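Local coordinates for surface layer protein (Geobacillus stearothermophilus, PDB 2RA1) that self-associates as a cell-surface (S-layer) lattice protein and, through the N-terminal part described here, probably attaches the lattice to cell-wall carbohydrate, at residues L167-T172 / N200-K205; V233-A238 / K245-K250; T302-G307 / T318-F323; T334-K339 / Y351-D356. One frame throughout, in Å; residues are numbered along the deposited sequence.

Contact 1: L167-T172 / N200-K205; sequences LIYDIT and NQYVSK
Y202 presents the CD2 side of its ring to Y169, and the closest pair of atoms is Y202 CD2 and Y169 CE2 at 3.5 Å. The ring centroids are 5.6 Å apart and the planes are inclined at 52°, an oblique pairing. Y202 CD2 approaches the edge of the Y169 ring, near its plane. The other flank of Y202 touches T172, whose CG2 lies 4.0 Å from Y202 CD1. With OG1 opposite the carbonyl carbon (chi1 -47°), T172 donates to I168 O at 2.6 Å, from the opposite face of that carbonyl to the one used by T172 N, and its CG2 is left toward Y202. The residues belong to the spectrin-like repeat, where the contact joins the start of helix 168-185 to Y202 of helix 189-202 and to K205 just beyond it in sequence. Further on, K205 lays its CB over one face of Y169, 3.8 Å from the ring centroid and 13° off the normal, a CH-pi contact. Its CD continues across the ring to within 3.7 Å of Y169 CE2. Beyond CD the chain bends, and K205 NZ donates to Q201 O at 2.8 Å.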
loop_
_atom_site.group_PDB
_atom_site.type_symbol
_atom_site.label_atom_id
_atom_site.label_comp_id
_atom_site.label_asym_id
_atom_site.label_seq_id
_atom_site.Cartn_x
_atom_site.Cartn_y
_atom_site.Cartn_z
ATOM N N LEU A 167 9.034 10.688 0.846
ATOM C CA LEU A 167 9.088 9.851 2.035
ATOM C C LEU A 167 7.738 9.409 2.591
ATOM O O LEU A 167 7.699 8.803 3.656
ATOM C CB LEU A 167 9.800 10.628 3.129
ATOM C CG LEU A 167 11.280 10.289 3.365
ATOM C CD1 LEU A 167 11.876 9.504 2.205
ATOM C CD2 LEU A 167 12.057 11.562 3.637
ATOM N N ILE A 168 6.636 9.740 1.920
ATOM C CA ILE A 168 5.311 9.536 2.532
ATOM C C ILE A 168 4.994 8.056 2.778
ATOM O O ILE A 168 4.410 7.698 3.807
ATOM C CB ILE A 168 4.156 10.213 1.721
ATOM C CG1 ILE A 168 2.812 10.012 2.425
ATOM C CG2 ILE A 168 4.071 9.677 0.304
ATOM C CD1 ILE A 168 1.717 10.915 1.919
ATOM N N TYR A 169 5.392 7.200 1.841
ATOM C CA TYR A 169 5.172 5.770 1.995
ATOM C C TYR A 169 5.928 5.256 3.201
ATOM O O TYR A 169 5.365 4.516 4.021
ATOM C CB TYR A 169 5.572 5.019 0.730
ATOM C CG TYR A 169 4.693 5.360 -0.453
ATOM C CD1 TYR A 169 5.144 6.198 -1.458
ATOM C CD2 TYR A 169 3.410 4.835 -0.571
ATOM C CE1 TYR A 169 4.344 6.514 -2.551
ATOM C CE2 TYR A 169 2.596 5.157 -1.660
ATOM C CZ TYR A 169 3.072 5.999 -2.645
ATOM O OH TYR A 169 2.291 6.320 -3.726
ATOM N N ASP A 170 7.193 5.663 3.327
ATOM C CA ASP A 170 8.029 5.211 4.446
ATOM C C ASP A 170 7.347 5.534 5.782
ATOM O O ASP A 170 7.251 4.695 6.676
ATOM C CB ASP A 170 9.418 5.883 4.426
ATOM C CG ASP A 170 10.223 5.575 3.161
ATOM O OD1 ASP A 170 9.634 5.139 2.158
ATOM O OD2 ASP A 170 11.456 5.792 3.164
ATOM N N ILE A 171 6.875 6.765 5.921
ATOM C CA ILE A 171 6.331 7.186 7.205
ATOM C C ILE A 171 4.969 6.536 7.448
ATOM O O ILE A 171 4.647 6.149 8.572
ATOM C CB ILE A 171 6.300 8.737 7.361
ATOM C CG1 ILE A 171 7.647 9.238 7.852
ATOM C CG2 ILE A 171 5.250 9.178 8.369
ATOM C CD1 ILE A 171 8.694 9.426 6.767
ATOM N N THR A 172 4.186 6.377 6.390
ATOM C CA THR A 172 2.898 5.723 6.557
ATOM C C THR A 172 3.090 4.284 7.026
ATOM O O THR A 172 2.442 3.864 7.982
ATOM C CB THR A 172 2.015 5.765 5.279
ATOM O OG1 THR A 172 2.004 7.092 4.733
ATOM C CG2 THR A 172 0.584 5.327 5.595
ATOM N N ASN A 200 0.416 -3.348 3.890
ATOM C CA ASN A 200 0.525 -4.155 2.678
ATOM C C ASN A 200 0.332 -3.354 1.406
ATOM O O ASN A 200 0.885 -3.692 0.364
ATOM C CB ASN A 200 -0.488 -5.307 2.700
ATOM C CG ASN A 200 -0.160 -6.356 3.750
ATOM O OD1 ASN A 200 0.971 -6.442 4.236
ATOM N ND2 ASN A 200 -1.151 -7.163 4.103
ATOM N N GLN A 201 -0.473 -2.302 1.498
ATOM C CA GLN A 201 -0.776 -1.459 0.356
ATOM C C GLN A 201 0.466 -0.679 -0.079
ATOM O O GLN A 201 0.743 -0.532 -1.265
ATOM C CB GLN A 201 -1.903 -0.492 0.732
ATOM C CG GLN A 201 -2.499 0.262 -0.437
ATOM C CD GLN A 201 -3.658 1.163 -0.028
ATOM O OE1 GLN A 201 -4.256 0.973 1.028
ATOM N NE2 GLN A 201 -3.979 2.149 -0.869
ATOM N N TYR A 202 1.222 -0.199 0.900
ATOM C CA TYR A 202 2.288 0.756 0.636
ATOM C C TYR A 202 3.738 0.250 0.767
ATOM O O TYR A 202 4.662 0.917 0.322
ATOM C CB TYR A 202 2.109 1.984 1.541
ATOM C CG TYR A 202 0.782 2.708 1.369
ATOM C CD1 TYR A 202 -0.069 2.930 2.465
ATOM C CD2 TYR A 202 0.376 3.159 0.116
ATOM C CE1 TYR A 202 -1.263 3.583 2.311
ATOM C CE2 TYR A 202 -0.818 3.814 -0.051
ATOM C CZ TYR A 202 -1.634 4.031 1.053
ATOM O OH TYR A 202 -2.822 4.696 0.880
ATOM N N VAL A 203 3.954 -0.900 1.387
ATOM C CA VAL A 203 5.322 -1.277 1.753
ATOM C C VAL A 203 6.211 -1.546 0.537
ATOM O O VAL A 203 7.428 -1.440 0.605
ATOM C CB VAL A 203 5.339 -2.475 2.718
ATOM C CG1 VAL A 203 4.644 -3.703 2.073
ATOM C CG2 VAL A 203 6.767 -2.764 3.194
ATOM N N SER A 204 5.588 -1.873 -0.586
ATOM C CA SER A 204 6.320 -2.090 -1.818
ATOM C C SER A 204 6.730 -0.771 -2.447
ATOM O O SER A 204 7.312 -0.753 -3.525
ATOM C CB SER A 204 5.441 -2.838 -2.805
ATOM O OG SER A 204 4.270 -2.084 -3.040
ATOM N N LYS A 205 6.406 0.332 -1.787
ATOM C CA LYS A 205 6.766 1.651 -2.304
ATOM C C LYS A 205 7.721 2.448 -1.404
ATOM O O LYS A 205 8.117 3.550 -1.749
ATOM C CB LYS A 205 5.511 2.453 -2.644
ATOM C CG LYS A 205 4.801 1.925 -3.880
ATOM C CD LYS A 205 3.326 2.272 -3.867
ATOM C CE LYS A 205 2.483 1.142 -4.454
ATOM N NZ LYS A 205 1.241 0.941 -3.647
#

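Contact 2: V233-A238 / K245-K250; sequences VESVSA and KVTFTK
E234 N donates to T247 O at 2.8 Å, while T247 N turns to S235 O, the next residue along, at 2.9 Å. Two residues of 233-238 therefore stand against one of 245-250: a classic beta bulge, consistent with the helix-like backbone of E234 (phi -92°, psi -37°). Past the bulge the antiparallel ladder is regular. S237 and K245 form a hydrogen-bonded pair, K245 N reaching S237 O at 2.7 Å with an N-H...O angle of 175°, and S237 N returning to K245 O at 2.9 Å. K245 O also receives a CA-H...O contact from V236 CA, at 3.0 Å. On the face carrying S235 and T247, a water bridges the hydroxyls, 2.7 Å from S235 OG and 2.5 Å from T247 OG1, and makes a weak bond to S235 O. T249 OG1 is engaged by K232 N. On the other face V236 CG1 packs against V246 CB at 3.9 Å, and a V233 methyl meets the ring edge of F248. These strands form the first hairpin of the Ig-like domain; V246 and F248 spend their backbone polar groups on A287 and L285. The chemistry thus separates a polar side, with serine and threonine hydroxyls, water and K245, from a face of V233, V236, V246 and F248 that packs on V303 and F323 but also on T305 and N321.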
loop_
_atom_site.group_PDB
_atom_site.type_symbol
_atom_site.label_atom_id
_atom_site.label_comp_id
_atom_site.label_asym_id
_atom_site.label_seq_id
_atom_site.Cartn_x
_atom_site.Cartn_y
_atom_site.Cartn_z
ATOM N N VAL A 233 -11.686 -24.460 11.087
ATOM C CA VAL A 233 -12.009 -25.320 9.961
ATOM C C VAL A 233 -12.878 -24.494 9.051
ATOM O O VAL A 233 -13.934 -24.008 9.463
ATOM C CB VAL A 233 -12.799 -26.582 10.386
ATOM C CG1 VAL A 233 -13.390 -27.279 9.167
ATOM C CG2 VAL A 233 -11.916 -27.526 11.175
ATOM N N GLU A 234 -12.436 -24.332 7.812
ATOM C CA GLU A 234 -13.139 -23.473 6.878
ATOM C C GLU A 234 -14.170 -24.217 6.040
ATOM O O GLU A 234 -15.235 -23.675 5.749
ATOM C CB GLU A 234 -12.154 -22.740 5.973
ATOM C CG GLU A 234 -12.732 -21.495 5.323
ATOM C CD GLU A 234 -11.758 -20.833 4.369
ATOM O OE1 GLU A 234 -11.538 -19.609 4.497
ATOM O OE2 GLU A 234 -11.207 -21.541 3.497
ATOM N N SER A 235 -13.874 -25.448 5.644
ATOM C CA SER A 235 -14.794 -26.128 4.741
ATOM C C SER A 235 -14.454 -27.573 4.424
ATOM O O SER A 235 -13.332 -28.038 4.622
ATOM C CB SER A 235 -14.916 -25.344 3.424
ATOM O OG SER A 235 -13.704 -25.393 2.683
ATOM N N VAL A 236 -15.449 -28.278 3.909
ATOM C CA VAL A 236 -15.236 -29.613 3.391
ATOM C C VAL A 236 -15.946 -29.763 2.047
ATOM O O VAL A 236 -16.994 -29.157 1.811
ATOM C CB VAL A 236 -15.652 -30.696 4.414
ATOM C CG1 VAL A 236 -14.699 -30.670 5.614
ATOM C CG2 VAL A 236 -17.120 -30.532 4.864
ATOM N N SER A 237 -15.349 -30.540 1.153
ATOM C CA SER A 237 -15.927 -30.759 -0.163
ATOM C C SER A 237 -15.533 -32.129 -0.639
ATOM O O SER A 237 -14.411 -32.564 -0.407
ATOM C CB SER A 237 -15.424 -29.714 -1.152
ATOM O OG SER A 237 -14.043 -29.490 -0.974
ATOM N N ALA A 238 -16.452 -32.815 -1.303
ATOM C CA ALA A 238 -16.152 -34.159 -1.788
ATOM C C ALA A 238 -15.087 -34.067 -2.864
ATOM O O ALA A 238 -14.863 -32.995 -3.424
ATOM C CB ALA A 238 -17.407 -34.830 -2.329
ATOM N N LYS A 245 -12.163 -33.292 0.825
ATOM C CA LYS A 245 -11.170 -32.274 1.114
ATOM C C LYS A 245 -11.607 -31.456 2.316
ATOM O O LYS A 245 -12.760 -31.036 2.399
ATOM C CB LYS A 245 -11.029 -31.354 -0.097
ATOM C CG LYS A 245 -10.033 -30.232 0.060
ATOM C CD LYS A 245 -10.113 -29.322 -1.141
ATOM C CE LYS A 245 -8.989 -28.295 -1.180
ATOM N NZ LYS A 245 -9.110 -27.406 -2.382
ATOM N N VAL A 246 -10.696 -31.251 3.257
ATOM C CA VAL A 246 -10.929 -30.302 4.338
ATOM C C VAL A 246 -9.950 -29.130 4.243
ATOM O O VAL A 246 -8.758 -29.321 3.983
ATOM C CB VAL A 246 -10.798 -30.962 5.711
ATOM C CG1 VAL A 246 -9.444 -31.630 5.840
ATOM C CG2 VAL A 246 -11.023 -29.932 6.829
ATOM N N THR A 247 -10.465 -27.919 4.447
ATOM C CA THR A 247 -9.658 -26.696 4.383
ATOM C C THR A 247 -9.505 -26.013 5.754
ATOM O O THR A 247 -10.480 -25.847 6.483
ATOM C CB THR A 247 -10.279 -25.685 3.400
ATOM O OG1 THR A 247 -10.407 -26.291 2.110
ATOM C CG2 THR A 247 -9.409 -24.440 3.292
ATOM N N PHE A 248 -8.283 -25.618 6.100
ATOM C CA PHE A 248 -8.048 -24.907 7.357
ATOM C C PHE A 248 -7.675 -23.431 7.129
ATOM O O PHE A 248 -7.063 -23.080 6.114
ATOM C CB PHE A 248 -6.949 -25.592 8.169
ATOM C CG PHE A 248 -7.103 -27.081 8.281
ATOM C CD1 PHE A 248 -6.179 -27.935 7.697
ATOM C CD2 PHE A 248 -8.164 -27.635 8.983
ATOM C CE1 PHE A 248 -6.313 -29.311 7.804
ATOM C CE2 PHE A 248 -8.305 -29.019 9.094
ATOM C CZ PHE A 248 -7.377 -29.855 8.509
ATOM N N THR A 249 -8.029 -22.571 8.079
ATOM C CA THR A 249 -7.685 -21.157 7.970
ATOM C C THR A 249 -6.292 -20.905 8.534
ATOM O O THR A 249 -5.918 -19.769 8.798
ATOM C CB THR A 249 -8.689 -20.259 8.737
ATOM O OG1 THR A 249 -8.596 -20.522 10.142
ATOM C CG2 THR A 249 -10.119 -20.493 8.262
ATOM N N LYS A 250 -5.520 -21.967 8.713
ATOM C CA LYS A 250 -4.293 -21.880 9.489
ATOM C C LYS A 250 -3.674 -23.268 9.562
ATOM O O LYS A 250 -4.330 -24.209 9.993
ATOM C CB LYS A 250 -4.634 -21.374 10.893
ATOM C CG LYS A 250 -3.536 -20.600 11.598
ATOM C CD LYS A 250 -4.097 -19.733 12.722
ATOM C CE LYS A 250 -2.987 -19.020 13.481
ATOM N NZ LYS A 250 -3.412 -18.657 14.857
HETATM O O HOH W 1 -12.503 -27.625 1.643
#

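Contact 3: T302-G307 / T318-F323; sequences TVVTSG and TSTNEF
V303 CG2 meets the ring edge of F323, 3.6 Å from F323 CE2 and near the ring plane. F323 reaches it by holding CG between its backbone N and carbonyl carbon (chi1 66°), which brings CE2 of the ring to V303. The two strands are antiparallel neighbours, an edge pair of the Ig-like sheet in which strand 319-324 is outermost within this chain. Hydrogen-bonded pairs V303-N321 and T305-S319 set the register, the shortest bond running from V303 N to N321 O at 2.8 Å. On their face the polar side chains are tied together. S319 extends its hydroxyl away from the backbone N (chi1 176°), placing OG 2.6 Å from N321 OD1, in the plane of that amide and on a lone pair. N321 OD1 also accepts from a water at 2.9 Å. The same water gives its other hydrogen to V303 O at 3.1 Å and accepts from T305 OG1 at 2.5 Å. The other face mixes methyls with the hydroxyls of T302 and T320: V304 and T320 lie side by side, with V304 CG2 4.0 Å from T320 CG2. On its second branch, V304 CG1 is 4.2 Å from T318 CG2. Replacing V304, an alanine here would probably cost the T320 and T318 methyls their apolar neighbour and open a small gap between them. E322, further along that face, has its carboxylate in a salt bridge with K267. One water with three protein partners thus links both strands on the N321 face, while the V304 face combines methyl contacts with polar groups.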
loop_
_atom_site.group_PDB
_atom_site.type_symbol
_atom_site.label_atom_id
_atom_site.label_comp_id
_atom_site.label_asym_id
_atom_site.label_seq_id
_atom_site.Cartn_x
_atom_site.Cartn_y
_atom_site.Cartn_z
ATOM N N THR A 302 -22.255 -34.936 7.051
ATOM C CA THR A 302 -21.760 -33.994 8.042
ATOM C C THR A 302 -20.425 -34.466 8.683
ATOM O O THR A 302 -20.299 -35.588 9.171
ATOM C CB THR A 302 -22.889 -33.532 9.035
ATOM O OG1 THR A 302 -22.337 -33.238 10.316
ATOM C CG2 THR A 302 -23.943 -34.590 9.188
ATOM N N VAL A 303 -19.433 -33.583 8.620
ATOM C CA VAL A 303 -18.085 -33.837 9.100
ATOM C C VAL A 303 -17.792 -33.088 10.395
ATOM O O VAL A 303 -17.631 -31.869 10.407
ATOM C CB VAL A 303 -17.053 -33.366 8.067
ATOM C CG1 VAL A 303 -15.629 -33.667 8.552
ATOM C CG2 VAL A 303 -17.349 -33.984 6.675
ATOM N N VAL A 304 -17.702 -33.830 11.484
ATOM C CA VAL A 304 -17.388 -33.250 12.770
ATOM C C VAL A 304 -15.898 -33.457 13.109
ATOM O O VAL A 304 -15.437 -34.590 13.274
ATOM C CB VAL A 304 -18.326 -33.844 13.872
ATOM C CG1 VAL A 304 -17.860 -33.475 15.261
ATOM C CG2 VAL A 304 -19.758 -33.373 13.651
ATOM N N THR A 305 -15.163 -32.350 13.199
ATOM C CA THR A 305 -13.743 -32.355 13.545
ATOM C C THR A 305 -13.556 -31.964 14.993
ATOM O O THR A 305 -14.132 -30.993 15.466
ATOM C CB THR A 305 -12.937 -31.326 12.702
ATOM O OG1 THR A 305 -13.751 -30.176 12.431
ATOM C CG2 THR A 305 -12.483 -31.928 11.392
ATOM N N SER A 306 -12.727 -32.707 15.699
ATOM C CA SER A 306 -12.418 -32.385 17.080
ATOM C C SER A 306 -10.959 -32.662 17.318
ATOM O O SER A 306 -10.346 -33.417 16.582
ATOM C CB SER A 306 -13.261 -33.239 18.024
ATOM O OG SER A 306 -13.324 -34.575 17.555
ATOM N N GLY A 307 -10.396 -32.041 18.341
ATOM C CA GLY A 307 -9.045 -32.361 18.771
ATOM C C GLY A 307 -7.893 -31.890 17.897
ATOM O O GLY A 307 -6.745 -32.252 18.140
ATOM N N THR A 318 -13.971 -27.523 18.099
ATOM C CA THR A 318 -14.761 -28.588 17.505
ATOM C C THR A 318 -15.698 -27.912 16.514
ATOM O O THR A 318 -16.295 -26.883 16.801
ATOM C CB THR A 318 -15.528 -29.446 18.532
ATOM O OG1 THR A 318 -14.588 -30.126 19.367
ATOM C CG2 THR A 318 -16.389 -30.496 17.824
ATOM N N SER A 319 -15.786 -28.474 15.320
ATOM C CA SER A 319 -16.507 -27.815 14.264
ATOM C C SER A 319 -17.339 -28.809 13.478
ATOM O O SER A 319 -17.012 -29.995 13.396
ATOM C CB SER A 319 -15.517 -27.098 13.358
ATOM O OG SER A 319 -16.175 -26.505 12.262
ATOM N N THR A 320 -18.425 -28.313 12.915
ATOM C CA THR A 320 -19.312 -29.121 12.109
ATOM C C THR A 320 -19.390 -28.484 10.740
ATOM O O THR A 320 -19.596 -27.280 10.619
ATOM C CB THR A 320 -20.693 -29.131 12.710
ATOM O OG1 THR A 320 -20.579 -29.422 14.105
ATOM C CG2 THR A 320 -21.566 -30.160 12.027
ATOM N N ASN A 321 -19.189 -29.290 9.708
ATOM C CA ASN A 321 -19.139 -28.793 8.346
ATOM C C ASN A 321 -19.635 -29.880 7.417
ATOM O O ASN A 321 -19.250 -31.040 7.559
ATOM C CB ASN A 321 -17.710 -28.407 7.978
ATOM C CG ASN A 321 -17.046 -27.557 9.040
ATOM O OD1 ASN A 321 -16.974 -27.942 10.207
ATOM N ND2 ASN A 321 -16.548 -26.396 8.639
ATOM N N GLU A 322 -20.505 -29.521 6.482
ATOM C CA GLU A 322 -21.051 -30.517 5.566
ATOM C C GLU A 322 -20.600 -30.322 4.118
ATOM O O GLU A 322 -20.082 -29.269 3.730
ATOM C CB GLU A 322 -22.589 -30.626 5.673
ATOM C CG GLU A 322 -23.368 -29.316 5.517
ATOM C CD GLU A 322 -24.895 -29.515 5.515
ATOM O OE1 GLU A 322 -25.537 -29.135 4.502
ATOM O OE2 GLU A 322 -25.445 -30.042 6.517
ATOM N N PHE A 323 -20.762 -31.382 3.339
ATOM C CA PHE A 323 -20.587 -31.327 1.896
ATOM C C PHE A 323 -21.603 -32.302 1.331
ATOM O O PHE A 323 -22.164 -33.126 2.068
ATOM C CB PHE A 323 -19.167 -31.736 1.489
ATOM C CG PHE A 323 -18.845 -33.171 1.783
ATOM C CD1 PHE A 323 -19.234 -34.179 0.906
ATOM C CD2 PHE A 323 -18.176 -33.520 2.946
ATOM C CE1 PHE A 323 -18.945 -35.514 1.178
ATOM C CE2 PHE A 323 -17.891 -34.849 3.232
ATOM C CZ PHE A 323 -18.272 -35.851 2.346
HETATM O O HOH W 2 -15.106 -30.133 10.318
#

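Contact 4: T334-K339 / Y351-D356; sequences TFNFNK and YVTVKD
N336 and T353 both set their first side-chain torsion near -60° (-61° and -68°), each placing the polar branch opposite its own carbonyl carbon, and the two groups cross at about a right angle. T353 OG1 then donates to N336 OD1 at 2.7 Å. The amide nitrogen is held too: N336 ND2 gives to a water at 3.1 Å, which in turn donates to V352 O. The backbone adds N336 N to Y351 O at 2.7 Å. With N336 replaced, a leucine here would probably leave the T353 hydroxyl without its acceptor and break the water bridge to V352. Two residues before N336, T334 pairs with the same T353 by backbone hydrogen bonds, T353 N reaching T334 O at 2.7 Å. On the opposite face V352 CG2 sits over the F335 ring, 3.9 Å from its centroid and 18° off the normal, a CH-pi contact. F337 and Y351 meet at their ring edges. Strands 332-335 and 352-355 make a two-stranded sheet whose F335 and V352 face packs on the four-stranded mixed sheet, against V392 and A394 of strand 389-397 and L408 of strand 406-410.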
loop_
_atom_site.group_PDB
_atom_site.type_symbol
_atom_site.label_atom_id
_atom_site.label_comp_id
_atom_site.label_asym_id
_atom_site.label_seq_id
_atom_site.Cartn_x
_atom_site.Cartn_y
_atom_site.Cartn_z
ATOM N N THR A 334 -16.002 -34.487 -26.903
ATOM C CA THR A 334 -15.389 -34.145 -28.183
ATOM C C THR A 334 -13.910 -33.794 -28.034
ATOM O O THR A 334 -13.461 -33.401 -26.960
ATOM C CB THR A 334 -16.094 -32.965 -28.836
ATOM O OG1 THR A 334 -16.005 -31.834 -27.963
ATOM C CG2 THR A 334 -17.573 -33.293 -29.070
ATOM N N PHE A 335 -13.172 -33.948 -29.133
ATOM C CA PHE A 335 -11.786 -33.540 -29.232
ATOM C C PHE A 335 -11.751 -32.033 -29.456
ATOM O O PHE A 335 -12.589 -31.479 -30.182
ATOM C CB PHE A 335 -11.100 -34.293 -30.372
ATOM C CG PHE A 335 -10.651 -35.670 -29.987
ATOM C CD1 PHE A 335 -11.351 -36.793 -30.412
ATOM C CD2 PHE A 335 -9.542 -35.846 -29.176
ATOM C CE1 PHE A 335 -10.942 -38.065 -30.041
ATOM C CE2 PHE A 335 -9.127 -37.111 -28.798
ATOM C CZ PHE A 335 -9.846 -38.225 -29.225
ATOM N N ASN A 336 -10.802 -31.359 -28.817
ATOM C CA ASN A 336 -10.820 -29.904 -28.823
ATOM C C ASN A 336 -10.493 -29.317 -30.188
ATOM O O ASN A 336 -11.008 -28.258 -30.563
ATOM C CB ASN A 336 -9.899 -29.366 -27.737
ATOM C CG ASN A 336 -10.324 -29.809 -26.379
ATOM O OD1 ASN A 336 -11.482 -30.167 -26.175
ATOM N ND2 ASN A 336 -9.399 -29.808 -25.433
ATOM N N PHE A 337 -9.656 -30.011 -30.945
ATOM C CA PHE A 337 -9.302 -29.507 -32.259
ATOM C C PHE A 337 -9.261 -30.625 -33.286
ATOM O O PHE A 337 -9.287 -31.803 -32.942
ATOM C CB PHE A 337 -7.948 -28.802 -32.197
ATOM C CG PHE A 337 -7.761 -27.977 -30.966
ATOM C CD1 PHE A 337 -7.043 -28.472 -29.883
ATOM C CD2 PHE A 337 -8.296 -26.701 -30.888
ATOM C CE1 PHE A 337 -6.868 -27.704 -28.740
ATOM C CE2 PHE A 337 -8.124 -25.918 -29.755
ATOM C CZ PHE A 337 -7.416 -26.417 -28.676
ATOM N N ASN A 338 -9.174 -30.247 -34.554
ATOM C CA ASN A 338 -9.067 -31.227 -35.629
ATOM C C ASN A 338 -7.651 -31.787 -35.750
ATOM O O ASN A 338 -7.351 -32.527 -36.684
ATOM C CB ASN A 338 -9.535 -30.629 -36.971
ATOM C CG ASN A 338 -8.705 -29.426 -37.401
ATOM O OD1 ASN A 338 -7.936 -28.876 -36.611
ATOM N ND2 ASN A 338 -8.865 -29.008 -38.654
ATOM N N LYS A 339 -6.796 -31.455 -34.788
ATOM C CA LYS A 339 -5.376 -31.782 -34.871
ATOM C C LYS A 339 -4.669 -31.994 -33.518
ATOM O O LYS A 339 -5.134 -31.554 -32.472
ATOM C CB LYS A 339 -4.627 -30.723 -35.695
ATOM C CG LYS A 339 -4.783 -29.291 -35.183
ATOM C CD LYS A 339 -3.836 -28.341 -35.903
ATOM C CE LYS A 339 -3.773 -26.981 -35.213
ATOM N NZ LYS A 339 -2.502 -26.249 -35.508
ATOM N N TYR A 351 -6.850 -33.179 -24.665
ATOM C CA TYR A 351 -7.346 -32.761 -25.973
ATOM C C TYR A 351 -8.798 -33.029 -26.156
ATOM O O TYR A 351 -9.342 -32.977 -27.256
ATOM C CB TYR A 351 -6.531 -33.407 -27.082
ATOM C CG TYR A 351 -5.191 -32.756 -27.146
ATOM C CD1 TYR A 351 -4.128 -33.238 -26.388
ATOM C CD2 TYR A 351 -5.008 -31.599 -27.888
ATOM C CE1 TYR A 351 -2.899 -32.610 -26.407
ATOM C CE2 TYR A 351 -3.792 -30.964 -27.910
ATOM C CZ TYR A 351 -2.736 -31.478 -27.178
ATOM O OH TYR A 351 -1.522 -30.838 -27.220
ATOM N N VAL A 352 -9.457 -33.278 -25.053
ATOM C CA VAL A 352 -10.798 -33.772 -25.156
ATOM C C VAL A 352 -11.650 -33.067 -24.086
ATOM O O VAL A 352 -11.178 -32.784 -22.985
ATOM C CB VAL A 352 -10.730 -35.304 -25.037
ATOM C CG1 VAL A 352 -11.001 -35.764 -23.602
ATOM C CG2 VAL A 352 -11.610 -35.959 -26.060
ATOM N N THR A 353 -12.880 -32.723 -24.437
ATOM C CA THR A 353 -13.761 -32.037 -23.504
ATOM C C THR A 353 -15.049 -32.827 -23.290
ATOM O O THR A 353 -15.648 -33.331 -24.247
ATOM C CB THR A 353 -14.145 -30.622 -24.018
ATOM O OG1 THR A 353 -12.997 -29.765 -24.011
ATOM C CG2 THR A 353 -15.191 -30.015 -23.132
ATOM N N VAL A 354 -15.468 -32.904 -22.027
ATOM C CA VAL A 354 -16.681 -33.595 -21.623
ATOM C C VAL A 354 -17.717 -32.609 -21.057
ATOM O O VAL A 354 -17.399 -31.750 -20.245
ATOM C CB VAL A 354 -16.366 -34.673 -20.568
ATOM C CG1 VAL A 354 -17.629 -35.430 -20.154
ATOM C CG2 VAL A 354 -15.329 -35.629 -21.099
ATOM N N LYS A 355 -18.961 -32.741 -21.499
ATOM C CA LYS A 355 -20.033 -31.881 -21.020
ATOM C C LYS A 355 -21.228 -32.695 -20.531
ATOM O O LYS A 355 -21.423 -33.833 -20.955
ATOM C CB LYS A 355 -20.468 -30.931 -22.130
ATOM C CG LYS A 355 -19.353 -30.042 -22.582
ATOM C CD LYS A 355 -19.789 -29.145 -23.710
ATOM C CE LYS A 355 -18.688 -28.180 -24.080
ATOM N NZ LYS A 355 -19.096 -27.282 -25.199
ATOM N N ASP A 356 -22.006 -32.119 -19.622
ATOM C CA ASP A 356 -23.299 -32.685 -19.235
ATOM C C ASP A 356 -24.350 -32.236 -20.237
ATOM O O ASP A 356 -24.041 -31.504 -21.180
ATOM C CB ASP A 356 -23.705 -32.220 -17.832
ATOM C CG ASP A 356 -23.784 -30.704 -17.716
ATOM O OD1 ASP A 356 -23.818 -30.023 -18.765
ATOM O OD2 ASP A 356 -23.805 -30.194 -16.572
HETATM O O HOH W 3 -17.599 -31.501 -25.246
HETATM O O HOH W 4 -9.772 -30.059 -22.327
#

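In the fold
The four contacts follow one another along the chain and trace an elongated molecule from helical to beta domains. Contact 1 belongs to the spectrin-like helices; its centre is about 35 Å from that of contact 2. Contacts 2 and 3 share the Ig-like domain, with centres about 10 Å apart, and hold the two outermost strands of its seven-stranded sheet. They touch: V233 CG1 is 3.3 Å from N321 ND2, so the sheet's ends meet, as in a sandwich-like beta fold. Contact 4, in the following beta domain, touches none of the others, with centre-to-centre distances of about 32 Å to contact 2 and 39 Å to contact 3. Separate modules in series suit a long surface-layer subunit.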